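Local atomic coordinates of H127A/Y244A mutant of alginate lyase AlyC3 in complex with dimannuronate (Psychromonas sp., PDB entry 7C8F), a protein that cleaves the polysaccharide alginate, probably by beta-elimination, as a polysaccharide lyase of family PL7, and is held here as a double mutant with bound dimannuronate. Residues A202-L214 with D217-D229. Sequence-based numbering, arbitrary orientation.
Sequences ATAFDITVGNKQL and DVDGKRLVEHDID
Phe-205 and Val-218 lie side by side on the buried face of an antiparallel meander, Val-218 CG2 coming obliquely to the ring at CD2 (4.0 Å). Branched Val-218 suits this place, its CG1 resting on Thr-203 CG2 (3.7 Å). At the far end, Ile-228 has CG1 wedged between its backbone N and carbonyl carbon (chi1 55°), which presses CG1 over the Lys-212 carbonyl; CD1 then crosses to Val-209 CG1 (4.0 Å) and CG2 packs on Leu-214 CB. Buried His-226, paired with Leu-214 by two backbone bonds, turns NE2 to Tyr-230 OH.

The opposite face is polar and watery. Asp-206 and Asp-217 are a hydrogen-bonded pair whose side chains approach only at CB; their like-charged carboxylates share a water. Ser-98 holds the first, while Arg-222, in one of its two conformers, grips the second side-on with NE and NH1. Farther on, Gln-213 NE2 reaches an anti lone pair of Glu-225 OE2 (3.3 Å). Asp-219, whose positive phi fits a type I' turn with Gly-220, lets OD1 take Ala-204 N (2.9 Å) in a nearly straight bond from above the carboxylate plane.

Lys-212, also in a type I' turn, extends alongside Asp-229 to a weak salt bridge, NZ to OD1 (3.2 Å), beside a bridging water. With an alanine in its place, Asp-229 is likely to lose this bridge and the water shared with NZ, keeping Arg-87 of the second subunit as a charged partner.

The strand 213-218 lies between 203-210 and 221-227 in a beta sandwich; strand 93-103 continues the sheet beyond 203-210, and strands 119-129, 157-163 and 189-196 of the other sheet cover its apolar face.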
ATOM      1  N   ALA B 202      30.805 -11.903  20.118  1.00 22.15           N
ATOM      2  CA  ALA B 202      29.704 -11.078  19.645  1.00 20.13           C
ATOM      3  C   ALA B 202      29.942 -10.651  18.204  1.00 22.52           C
ATOM      4  O   ALA B 202      31.081 -10.535  17.742  1.00 23.74           O
ATOM      5  CB  ALA B 202      29.567  -9.829  20.518  1.00 24.22           C
ATOM      6  N   THR B 203      28.845 -10.426  17.488  1.00 17.19           N
ATOM      7  CA  THR B 203      28.872  -9.930  16.120  1.00 17.85           C
ATOM      8  C   THR B 203      28.066  -8.639  16.082  1.00 16.83           C
ATOM      9  O   THR B 203      26.966  -8.571  16.645  1.00 17.35           O
ATOM     10  CB  THR B 203      28.254 -10.962  15.174  1.00 16.69           C
ATOM     11  OG1 THR B 203      29.040 -12.167  15.210  1.00 18.87           O
ATOM     12  CG2 THR B 203      28.218 -10.447  13.742  1.00 17.74           C
ATOM     13  N   ALA B 204      28.610  -7.627  15.417  1.00 16.77           N
ATOM     14  CA  ALA B 204      27.958  -6.325  15.323  1.00 16.47           C
ATOM     15  C   ALA B 204      27.035  -6.283  14.115  1.00 17.68           C
ATOM     16  O   ALA B 204      27.423  -6.665  13.004  1.00 17.00           O
ATOM     17  CB  ALA B 204      29.000  -5.213  15.198  1.00 17.48           C
ATOM     18  N   PHE B 205      25.820  -5.783  14.325  1.00 17.21           N
ATOM     19  CA  PHE B 205      24.864  -5.554  13.249  1.00 14.57           C
ATOM     20  C   PHE B 205      24.378  -4.115  13.315  1.00 13.91           C
ATOM     21  O   PHE B 205      23.967  -3.648  14.383  1.00 17.13           O
ATOM     22  CB  PHE B 205      23.648  -6.478  13.386  1.00 17.20           C
ATOM     23  CG  PHE B 205      23.985  -7.938  13.319  1.00 14.82           C
ATOM     24  CD1 PHE B 205      24.335  -8.623  14.473  1.00 15.40           C
ATOM     25  CD2 PHE B 205      23.952  -8.627  12.109  1.00 16.30           C
ATOM     26  CE1 PHE B 205      24.655  -9.966  14.441  1.00 15.64           C
ATOM     27  CE2 PHE B 205      24.278  -9.975  12.072  1.00 18.17           C
ATOM     28  CZ  PHE B 205      24.626 -10.643  13.244  1.00 16.04           C
ATOM     29  N   ASP B 206      24.406  -3.418  12.181  1.00 14.58           N
ATOM     30  CA  ASP B 206      23.850  -2.072  12.082  1.00 15.62           C
ATOM     31  C   ASP B 206      22.847  -2.066  10.944  1.00 15.18           C
ATOM     32  O   ASP B 206      23.209  -2.348   9.794  1.00 17.06           O
ATOM     33  CB  ASP B 206      24.943  -1.023  11.852  1.00 18.67           C
ATOM     34  CG  ASP B 206      25.988  -1.019  12.952  1.00 31.77           C
ATOM     35  OD1 ASP B 206      25.621  -0.745  14.112  1.00 27.90           O
ATOM     36  OD2 ASP B 206      27.173  -1.279  12.654  1.00 35.70           O
ATOM     37  N   ILE B 207      21.591  -1.774  11.267  1.00 15.01           N
ATOM     38  CA  ILE B 207      20.493  -1.789  10.310  1.00 13.73           C
ATOM     39  C   ILE B 207      20.002  -0.363  10.149  1.00 14.09           C
ATOM     40  O   ILE B 207      19.555   0.255  11.125  1.00 16.08           O
ATOM     41  CB  ILE B 207      19.341  -2.685  10.787  1.00 13.60           C
ATOM     42  CG1 ILE B 207      19.821  -4.115  11.043  1.00 18.11           C
ATOM     43  CG2 ILE B 207      18.183  -2.620   9.770  1.00 14.89           C
ATOM     44  CD1 ILE B 207      18.817  -4.965  11.785  1.00 16.35           C
ATOM     45  N   THR B 208      20.056   0.163   8.928  1.00 14.16           N
ATOM     46  CA  THR B 208      19.538   1.499   8.649  1.00 13.47           C
ATOM     47  C   THR B 208      18.399   1.401   7.644  1.00 12.94           C
ATOM     48  O   THR B 208      18.564   0.831   6.560  1.00 14.08           O
ATOM     49  CB  THR B 208      20.622   2.435   8.111  1.00 15.21           C
ATOM     50  OG1 THR B 208      21.689   2.495   9.061  1.00 20.26           O
ATOM     51  CG2 THR B 208      20.054   3.855   7.910  1.00 17.84           C
ATOM     52  N   VAL B 209      17.255   1.982   7.993  1.00 13.79           N
ATOM     53  CA  VAL B 209      16.076   1.992   7.142  1.00 13.07           C
ATOM     54  C   VAL B 209      15.717   3.442   6.852  1.00 14.02           C
ATOM     55  O   VAL B 209      15.663   4.267   7.767  1.00 15.26           O
ATOM     56  CB  VAL B 209      14.901   1.276   7.835  1.00 14.71           C
ATOM     57  CG1 VAL B 209      13.735   1.110   6.869  1.00 16.18           C
ATOM     58  CG2 VAL B 209      15.347  -0.078   8.391  1.00 17.21           C
ATOM     59  N   GLY B 210      15.435   3.742   5.604  1.00 13.29           N
ATOM     60  CA  GLY B 210      15.107   5.098   5.198  1.00 14.74           C
ATOM     61  C   GLY B 210      15.622   5.352   3.797  1.00 14.02           C
ATOM     62  O   GLY B 210      16.407   4.586   3.244  1.00 13.94           O
ATOM     63  N   ASN B 211      15.119   6.428   3.192  1.00 14.18           N
ATOM     64  CA  ASN B 211      15.537   6.782   1.826  1.00 16.00           C
ATOM     65  C   ASN B 211      15.348   5.624   0.841  1.00 15.07           C
ATOM     66  O   ASN B 211      16.137   5.427  -0.082  1.00 17.60           O
ATOM     67  CB  ASN B 211      16.981   7.300   1.804  1.00 18.24           C
ATOM     68  CG  ASN B 211      17.359   7.920   0.470  1.00 22.04           C
ATOM     69  OD1 ASN B 211      16.547   8.585  -0.171  1.00 22.59           O
ATOM     70  ND2 ASN B 211      18.591   7.683   0.037  1.00 26.38           N
ATOM     71  N   LYS B 212      14.274   4.850   1.025  1.00 13.53           N
ATOM     72  CA  LYS B 212      13.950   3.717   0.136  1.00 13.63           C
ATOM     73  C   LYS B 212      15.026   2.633   0.138  1.00 13.51           C
ATOM     74  O   LYS B 212      15.148   1.864  -0.828  1.00 14.85           O
ATOM     75  CB  LYS B 212      13.604   4.157  -1.293  1.00 14.24           C
ATOM     76  CG  LYS B 212      12.323   4.974  -1.350  1.00 15.34           C
ATOM     77  CD  LYS B 212      12.021   5.426  -2.763  1.00 15.35           C
ATOM     78  CE  LYS B 212      10.697   6.179  -2.781  1.00 16.13           C
ATOM     79  NZ  LYS B 212      10.317   6.591  -4.176  1.00 18.33           N
ATOM     80  N   GLN B 213      15.783   2.541   1.233  1.00 12.55           N
ATOM     81  CA  GLN B 213      16.856   1.562   1.331  1.00 13.44           C
ATOM     82  C   GLN B 213      16.813   0.842   2.665  1.00 12.58           C
ATOM     83  O   GLN B 213      16.476   1.423   3.705  1.00 13.52           O
ATOM     84  CB  GLN B 213      18.252   2.202   1.221  1.00 16.55           C
ATOM     85  CG  GLN B 213      18.538   2.820  -0.125  1.00 21.80           C
ATOM     86  CD  GLN B 213      19.986   3.262  -0.251  1.00 29.88           C
ATOM     87  OE1 GLN B 213      20.476   4.053   0.554  1.00 39.31           O
ATOM     88  NE2 GLN B 213      20.678   2.740  -1.256  1.00 37.51           N
ATOM     89  N   LEU B 214      17.189  -0.428   2.614  1.00 12.48           N
ATOM     90  CA  LEU B 214      17.486  -1.234   3.785  1.00 13.34           C
ATOM     91  C   LEU B 214      18.970  -1.569   3.726  1.00 13.70           C
ATOM     92  O   LEU B 214      19.423  -2.251   2.797  1.00 14.97           O
ATOM     93  CB  LEU B 214      16.643  -2.513   3.779  1.00 13.78           C
ATOM     94  CG  LEU B 214      17.009  -3.558   4.838  1.00 14.72           C
ATOM     95  CD1 LEU B 214      16.733  -3.003   6.215  1.00 17.56           C
ATOM     96  CD2 LEU B 214      16.190  -4.815   4.622  1.00 15.39           C
ATOM     97  N   ASP B 217      25.027  -3.544   7.899  1.00 14.25           N
ATOM     98  CA  ASP B 217      26.464  -3.732   8.088  1.00 14.11           C
ATOM     99  C   ASP B 217      26.685  -4.806   9.145  1.00 15.96           C
ATOM    100  O   ASP B 217      25.984  -4.844  10.162  1.00 16.14           O
ATOM    101  CB  ASP B 217      27.144  -2.452   8.581  1.00 19.96           C
ATOM    102  CG  ASP B 217      26.935  -1.273   7.654  1.00 25.82           C
ATOM    103  OD1 ASP B 217      26.883  -1.468   6.423  1.00 25.57           O
ATOM    104  OD2 ASP B 217      26.818  -0.137   8.163  1.00 67.71           O
ATOM    105  N   VAL B 218      27.671  -5.672   8.911  1.00 14.85           N
ATOM    106  CA  VAL B 218      28.019  -6.745   9.830  1.00 14.33           C
ATOM    107  C   VAL B 218      29.495  -6.593  10.162  1.00 15.78           C
ATOM    108  O   VAL B 218      30.340  -6.564   9.257  1.00 17.82           O
ATOM    109  CB  VAL B 218      27.714  -8.125   9.227  1.00 15.17           C
ATOM    110  CG1 VAL B 218      28.059  -9.245  10.204  1.00 17.11           C
ATOM    111  CG2 VAL B 218      26.235  -8.192   8.796  1.00 17.58           C
ATOM    112  N   ASP B 219      29.797  -6.457  11.450  1.00 16.74           N
ATOM    113  CA  ASP B 219      31.160  -6.190  11.902  1.00 18.40           C
ATOM    114  C   ASP B 219      31.793  -5.047  11.114  1.00 21.32           C
ATOM    115  O   ASP B 219      32.966  -5.099  10.729  1.00 24.26           O
ATOM    116  CB  ASP B 219      32.023  -7.450  11.870  1.00 19.94           C
ATOM    117  CG  ASP B 219      31.587  -8.477  12.890  1.00 20.91           C
ATOM    118  OD1 ASP B 219      31.100  -8.082  13.976  1.00 22.04           O
ATOM    119  OD2 ASP B 219      31.753  -9.687  12.611  1.00 26.06           O
ATOM    120  N   GLY B 220      31.000  -4.006  10.859  1.00 20.96           N
ATOM    121  CA  GLY B 220      31.478  -2.809  10.200  1.00 20.72           C
ATOM    122  C   GLY B 220      31.500  -2.858   8.687  1.00 22.70           C
ATOM    123  O   GLY B 220      31.812  -1.837   8.059  1.00 28.13           O
ATOM    124  N   LYS B 221      31.175  -3.994   8.078  1.00 18.50           N
ATOM    125  CA  LYS B 221      31.232  -4.155   6.633  1.00 20.33           C
ATOM    126  C   LYS B 221      29.823  -4.131   6.047  1.00 18.39           C
ATOM    127  O   LYS B 221      28.945  -4.868   6.503  1.00 18.27           O
ATOM    128  CB  LYS B 221      31.924  -5.473   6.281  1.00 21.45           C
ATOM    129  CG  LYS B 221      32.023  -5.734   4.788  1.00 29.96           C
ATOM    130  CD  LYS B 221      32.932  -6.922   4.491  1.00 38.10           C
ATOM    131  CE  LYS B 221      32.832  -7.329   3.030  1.00 54.44           C
ATOM    132  NZ  LYS B 221      33.005  -6.176   2.108  1.00 63.97           N
ATOM    133  N   ARG B 222      29.617  -3.309   5.027  1.00 18.16           N
ATOM    134  CA  ARG B 222      28.300  -3.222   4.403  0.58 19.92           C
ATOM    135  C   ARG B 222      28.060  -4.468   3.559  1.00 22.89           C
ATOM    136  O   ARG B 222      28.754  -4.720   2.566  1.00 30.08           O
ATOM    137  CB  ARG B 222      28.159  -1.944   3.583  0.58 24.15           C
ATOM    138  CG  ARG B 222      26.705  -1.589   3.244  0.58 16.13           C
ATOM    139  CD  ARG B 222      26.493  -0.078   3.291  0.58 16.45           C
ATOM    140  NE  ARG B 222      26.584   0.441   4.654  0.58 21.12           N
ATOM    141  CZ  ARG B 222      26.389   1.714   4.985  0.58 23.06           C
ATOM    142  NH1 ARG B 222      26.489   2.097   6.252  0.58 28.01           N
ATOM    143  NH2 ARG B 222      26.094   2.603   4.046  0.58 23.14           N
ATOM    144  N   LEU B 223      27.085  -5.273   3.973  1.00 16.69           N
ATOM    145  CA  LEU B 223      26.741  -6.485   3.241  1.00 15.80           C
ATOM    146  C   LEU B 223      25.428  -6.401   2.489  1.00 19.93           C
ATOM    147  O   LEU B 223      25.250  -7.136   1.522  1.00 21.72           O
ATOM    148  CB  LEU B 223      26.681  -7.698   4.173  1.00 18.57           C
ATOM    149  CG  LEU B 223      28.006  -8.216   4.736  1.00 20.38           C
ATOM    150  CD1 LEU B 223      27.785  -9.453   5.592  1.00 19.18           C
ATOM    151  CD2 LEU B 223      28.967  -8.526   3.594  1.00 35.75           C
ATOM    152  N   VAL B 224      24.494  -5.561   2.921  1.00 15.46           N
ATOM    153  CA  VAL B 224      23.186  -5.457   2.281  1.00 14.81           C
ATOM    154  C   VAL B 224      22.898  -3.990   2.010  1.00 13.50           C
ATOM    155  O   VAL B 224      22.986  -3.159   2.923  1.00 14.15           O
ATOM    156  CB  VAL B 224      22.072  -6.047   3.170  1.00 17.65           C
ATOM    157  CG1 VAL B 224      20.712  -5.933   2.472  1.00 18.42           C
ATOM    158  CG2 VAL B 224      22.374  -7.494   3.516  1.00 20.61           C
ATOM    159  N   GLU B 225      22.521  -3.676   0.772  1.00 14.12           N
ATOM    160  CA  GLU B 225      22.043  -2.341   0.391  1.00 14.55           C
ATOM    161  C   GLU B 225      20.897  -2.600  -0.579  1.00 15.75           C
ATOM    162  O   GLU B 225      21.097  -2.703  -1.797  1.00 18.28           O
ATOM    163  CB  GLU B 225      23.157  -1.517  -0.235  1.00 21.61           C
ATOM    164  CG  GLU B 225      22.783  -0.071  -0.499  1.00 24.02           C
ATOM    165  CD  GLU B 225      23.999   0.791  -0.798  1.00 68.82           C
ATOM    166  OE1 GLU B 225      25.131   0.358  -0.489  1.00 43.69           O
ATOM    167  OE2 GLU B 225      23.820   1.901  -1.341  1.00 81.87           O
ATOM    168  N   HIS B 226      19.697  -2.737  -0.026  1.00 16.29           N
ATOM    169  CA  HIS B 226      18.557  -3.295  -0.740  1.00 14.47           C
ATOM    170  C   HIS B 226      17.507  -2.210  -0.968  1.00 14.21           C
ATOM    171  O   HIS B 226      17.092  -1.528  -0.023  1.00 15.40           O
ATOM    172  CB  HIS B 226      17.973  -4.442   0.075  1.00 15.67           C
ATOM    173  CG  HIS B 226      16.815  -5.119  -0.582  1.00 18.99           C
ATOM    174  ND1 HIS B 226      16.951  -5.868  -1.732  1.00 35.68           N
ATOM    175  CD2 HIS B 226      15.498  -5.145  -0.270  1.00 16.34           C
ATOM    176  CE1 HIS B 226      15.770  -6.340  -2.087  1.00 42.96           C
ATOM    177  NE2 HIS B 226      14.874  -5.922  -1.211  1.00 19.46           N
ATOM    178  N   ASP B 227      17.084  -2.043  -2.220  1.00 15.69           N
ATOM    179  CA  ASP B 227      16.054  -1.066  -2.576  1.00 15.97           C
ATOM    180  C   ASP B 227      14.706  -1.557  -2.054  1.00 15.95           C
ATOM    181  O   ASP B 227      14.299  -2.684  -2.347  1.00 16.74           O
ATOM    182  CB  ASP B 227      16.039  -0.921  -4.104  1.00 16.51           C
ATOM    183  CG  ASP B 227      15.001   0.081  -4.633  1.00 32.79           C
ATOM    184  OD1 ASP B 227      14.121   0.533  -3.888  1.00 25.20           O
ATOM    185  OD2 ASP B 227      15.058   0.398  -5.844  1.00 40.59           O
ATOM    186  N   ILE B 228      14.021  -0.721  -1.253  1.00 12.63           N
ATOM    187  CA  ILE B 228      12.723  -1.086  -0.688  1.00 12.42           C
ATOM    188  C   ILE B 228      11.623  -0.122  -1.126  1.00 13.66           C
ATOM    189  O   ILE B 228      10.671   0.123  -0.379  1.00 13.05           O
ATOM    190  CB  ILE B 228      12.789  -1.203   0.849  1.00 12.91           C
ATOM    191  CG1 ILE B 228      13.331   0.085   1.489  1.00 12.80           C
ATOM    192  CG2 ILE B 228      13.656  -2.388   1.248  1.00 14.13           C
ATOM    193  CD1 ILE B 228      13.113   0.168   3.001  1.00 13.41           C
ATOM    194  N   ASP B 229      11.733   0.412  -2.315  1.00 13.39           N
ATOM    195  CA  ASP B 229      10.702   1.304  -2.867  1.00 12.08           C
ATOM    196  C   ASP B 229       9.306   0.649  -2.741  1.00 12.82           C
ATOM    197  O   ASP B 229       8.355   1.293  -2.471  1.00 12.85           O
ATOM    198  CB  ASP B 229      11.049   1.571  -4.343  1.00 14.42           C
ATOM    199  CG  ASP B 229      10.289   2.712  -5.006  1.00 18.43           C
ATOM    200  OD1 ASP B 229       9.664   3.483  -4.389  1.00 15.84           O
ATOM    201  OD2 ASP B 229      10.450   2.790  -6.189  1.00 22.16           O
TER
HETATM  202  O   HOH W   1      31.626 -11.621  14.356  1.00 31.75           O
HETATM  203  O   HOH W   2      28.269  -3.640  11.877  1.00 20.78           O
HETATM  204  O   HOH W   3      23.420   0.372   8.777  1.00 26.53           O
HETATM  205  O   HOH W   4      28.962  -0.011  10.564  1.00 42.35           O
HETATM  206  O   HOH W   5      11.557   5.413  -6.481  1.00 29.47           O